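Local coordinates for protein kojibiose phosphorylase (PDB 6W0P) that is a kojibiose phosphorylase of glycoside hydrolase family 65, built round a helical central catalytic domain, at residues 350-358 / 418-429. Numbering follows the deposited sequence.
Sequences WDNETYCLP and QPSTGVFYAIYH
Gln418 lies over one face of the Trp350 indole. Its CG makes a CH-pi contact, 3.8 Å from the centroid of the five-membered ring of Trp350. The amide continues across that ring, its plane turned 41° from the indole. Gln418 NE2 comes within 3.0 Å of Trp350 NE1, but both are donors and they do not bond. Trp350 CB packs on Pro419.

One turn on, Gly422 brings its backbone to the other helix: Glu353 CB sits 3.1 Å from Gly422 O, and Thr354 CG2 packs on Gly422 CA. Leu357 has CG anti to its backbone N (chi1 -177°), and its CD2 reaches Ala426 CB at 3.6 Å. Pro358 CG touches His429 CE1.

Two waters join the segments. One donates to Glu353 OE1 and to Pro419 O. The other donates to Glu353 O and lies in the plane of the His429 ring, 2.7 Å from His429 ND1. A salt bridge to Arg375 also holds Glu353 OE1. On the indole face opposite Gln418, Thr354 OG1 bonds back to Trp350 O.

Helices 351-358 and 418-429 run at 36°, their axes 8.3 Å apart at closest, inside the central catalytic domain, an (alpha/alpha)6 barrel in this family. Helix 666-680 packs on Pro358 and His429. Helices 437-458 and 487-504 cover other sides of 418-429.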
# COMPACT_ATOMS: atom_id res chain seq x y z
N TRP A 350 2.33 -4.69 20.63
CA TRP A 350 3.41 -5.48 21.29
C TRP A 350 3.92 -4.74 22.54
O TRP A 350 4.48 -5.44 23.42
CB TRP A 350 4.53 -5.75 20.29
CG TRP A 350 5.41 -4.56 20.08
CD1 TRP A 350 5.07 -3.34 19.56
CD2 TRP A 350 6.81 -4.49 20.39
NE1 TRP A 350 6.16 -2.52 19.54
CE2 TRP A 350 7.24 -3.19 20.05
CE3 TRP A 350 7.73 -5.39 20.94
CZ2 TRP A 350 8.57 -2.79 20.21
CZ3 TRP A 350 9.05 -4.99 21.10
CH2 TRP A 350 9.46 -3.70 20.77
N ASP A 351 3.70 -3.40 22.59
CA ASP A 351 3.99 -2.46 23.72
C ASP A 351 3.43 -2.99 25.04
O ASP A 351 4.07 -2.74 26.08
CB ASP A 351 3.27 -1.10 23.60
CG ASP A 351 3.60 -0.28 22.38
OD1 ASP A 351 3.50 -0.84 21.28
OD2 ASP A 351 3.97 0.92 22.56
N ASN A 352 2.25 -3.59 24.98
CA ASN A 352 1.55 -4.11 26.18
C ASN A 352 2.50 -5.07 26.87
O ASN A 352 2.71 -4.93 28.06
CB ASN A 352 0.20 -4.76 25.84
CG ASN A 352 -0.88 -3.74 25.54
OD1 ASN A 352 -0.60 -2.56 25.43
ND2 ASN A 352 -2.12 -4.18 25.46
N GLU A 353 3.07 -6.00 26.10
CA GLU A 353 3.85 -7.14 26.63
C GLU A 353 5.26 -6.67 27.02
O GLU A 353 5.77 -7.18 28.00
CB GLU A 353 3.91 -8.27 25.60
CG GLU A 353 2.62 -9.06 25.51
CD GLU A 353 1.42 -8.34 24.91
OE1 GLU A 353 1.59 -7.57 23.94
OE2 GLU A 353 0.31 -8.58 25.40
N THR A 354 5.86 -5.73 26.29
CA THR A 354 7.31 -5.47 26.36
C THR A 354 7.61 -4.18 27.13
O THR A 354 8.80 -3.96 27.39
CB THR A 354 7.88 -5.40 24.94
OG1 THR A 354 7.17 -4.42 24.17
CG2 THR A 354 7.81 -6.75 24.26
N TYR A 355 6.60 -3.35 27.44
CA TYR A 355 6.77 -1.97 28.01
C TYR A 355 5.76 -1.73 29.16
O TYR A 355 6.16 -1.22 30.23
CB TYR A 355 6.46 -0.87 26.99
CG TYR A 355 7.56 -0.36 26.09
CD1 TYR A 355 8.01 -1.09 25.00
CD2 TYR A 355 8.08 0.93 26.25
CE1 TYR A 355 8.99 -0.60 24.15
CE2 TYR A 355 9.04 1.45 25.39
CZ TYR A 355 9.50 0.68 24.34
OH TYR A 355 10.46 1.15 23.49
N CYS A 356 4.48 -2.01 28.91
CA CYS A 356 3.40 -1.77 29.91
C CYS A 356 3.41 -2.83 31.01
O CYS A 356 3.19 -2.47 32.15
CB CYS A 356 2.03 -1.69 29.25
SG CYS A 356 1.95 -0.36 28.03
N LEU A 357 3.70 -4.10 30.70
CA LEU A 357 3.49 -5.21 31.67
C LEU A 357 4.25 -4.95 32.96
O LEU A 357 3.71 -5.17 34.04
CB LEU A 357 3.93 -6.53 31.03
CG LEU A 357 3.70 -7.78 31.87
CD1 LEU A 357 2.24 -7.92 32.22
CD2 LEU A 357 4.20 -9.00 31.14
N PRO A 358 5.54 -4.54 32.95
CA PRO A 358 6.35 -4.53 34.17
C PRO A 358 5.75 -3.75 35.35
O PRO A 358 5.85 -4.18 36.47
CB PRO A 358 7.63 -3.85 33.70
CG PRO A 358 7.74 -4.27 32.26
CD PRO A 358 6.33 -4.15 31.76
N GLN A 418 7.22 -9.13 16.34
CA GLN A 418 7.41 -8.62 17.73
C GLN A 418 6.16 -8.88 18.56
O GLN A 418 6.29 -9.06 19.76
CB GLN A 418 7.82 -7.13 17.77
CG GLN A 418 6.84 -6.15 17.14
CD GLN A 418 7.51 -4.87 16.67
OE1 GLN A 418 8.61 -4.89 16.13
NE2 GLN A 418 6.84 -3.76 16.88
N PRO A 419 4.90 -8.92 18.05
CA PRO A 419 3.79 -9.23 18.95
C PRO A 419 3.82 -10.67 19.47
O PRO A 419 3.49 -10.90 20.63
CB PRO A 419 2.53 -8.98 18.11
CG PRO A 419 3.00 -8.18 16.90
CD PRO A 419 4.45 -8.57 16.69
N SER A 420 4.23 -11.62 18.61
CA SER A 420 4.31 -13.06 18.91
C SER A 420 5.46 -13.33 19.89
O SER A 420 5.21 -13.92 20.94
CB SER A 420 4.44 -13.87 17.65
OG SER A 420 3.25 -13.78 16.88
N THR A 421 6.68 -12.86 19.63
CA THR A 421 7.78 -12.96 20.62
C THR A 421 7.44 -12.12 21.85
O THR A 421 7.82 -12.50 22.95
CB THR A 421 9.15 -12.67 20.00
OG1 THR A 421 9.18 -11.33 19.47
CG2 THR A 421 9.48 -13.68 18.92
N GLY A 422 6.66 -11.05 21.70
CA GLY A 422 6.22 -10.22 22.84
C GLY A 422 5.34 -10.98 23.83
O GLY A 422 5.53 -10.83 25.06
N VAL A 423 4.40 -11.78 23.33
CA VAL A 423 3.60 -12.70 24.20
C VAL A 423 4.55 -13.73 24.82
O VAL A 423 4.45 -13.95 26.02
CB VAL A 423 2.39 -13.31 23.47
CG1 VAL A 423 1.59 -14.24 24.37
CG2 VAL A 423 1.46 -12.21 22.93
N PHE A 424 5.49 -14.31 24.07
CA PHE A 424 6.48 -15.26 24.64
C PHE A 424 7.18 -14.57 25.83
O PHE A 424 7.17 -15.12 26.96
CB PHE A 424 7.50 -15.74 23.62
CG PHE A 424 8.87 -15.87 24.23
CD1 PHE A 424 9.11 -16.79 25.24
CD2 PHE A 424 9.91 -15.06 23.82
CE1 PHE A 424 10.35 -16.87 25.86
CE2 PHE A 424 11.15 -15.15 24.43
CZ PHE A 424 11.37 -16.05 25.45
N TYR A 425 7.73 -13.37 25.61
CA TYR A 425 8.49 -12.63 26.65
C TYR A 425 7.61 -12.30 27.87
O TYR A 425 8.14 -12.35 28.96
CB TYR A 425 9.11 -11.35 26.09
CG TYR A 425 10.05 -10.69 27.04
CD1 TYR A 425 11.36 -11.09 27.14
CD2 TYR A 425 9.62 -9.66 27.87
CE1 TYR A 425 12.24 -10.49 28.02
CE2 TYR A 425 10.48 -9.05 28.77
CZ TYR A 425 11.79 -9.46 28.84
OH TYR A 425 12.67 -8.85 29.71
N ALA A 426 6.35 -11.89 27.68
CA ALA A 426 5.41 -11.65 28.79
C ALA A 426 5.25 -12.92 29.62
O ALA A 426 5.36 -12.82 30.85
CB ALA A 426 4.07 -11.16 28.27
N ILE A 427 5.04 -14.09 28.99
CA ILE A 427 4.89 -15.38 29.73
C ILE A 427 6.14 -15.58 30.58
O ILE A 427 6.00 -15.79 31.81
CB ILE A 427 4.62 -16.54 28.77
CG1 ILE A 427 3.21 -16.48 28.18
CG2 ILE A 427 4.87 -17.88 29.45
CD1 ILE A 427 3.06 -17.28 26.90
N TYR A 428 7.32 -15.50 29.95
CA TYR A 428 8.66 -15.61 30.57
C TYR A 428 8.84 -14.59 31.71
O TYR A 428 9.26 -14.97 32.81
CB TYR A 428 9.73 -15.43 29.50
CG TYR A 428 11.12 -15.18 30.01
CD1 TYR A 428 11.91 -16.22 30.50
CD2 TYR A 428 11.66 -13.91 29.98
CE1 TYR A 428 13.19 -15.98 30.97
CE2 TYR A 428 12.95 -13.66 30.44
CZ TYR A 428 13.71 -14.70 30.94
OH TYR A 428 14.98 -14.41 31.37
N HIS A 429 8.52 -13.32 31.47
CA HIS A 429 8.67 -12.24 32.48
C HIS A 429 7.75 -12.53 33.67
O HIS A 429 8.18 -12.41 34.83
CB HIS A 429 8.44 -10.87 31.82
CG HIS A 429 9.10 -9.74 32.53
ND1 HIS A 429 8.96 -8.43 32.11
CD2 HIS A 429 9.82 -9.70 33.67
CE1 HIS A 429 9.62 -7.64 32.94
NE2 HIS A 429 10.15 -8.40 33.92
O HOH W 1 7.75 -7.19 30.09
O HOH W 2 3.40 -8.60 22.25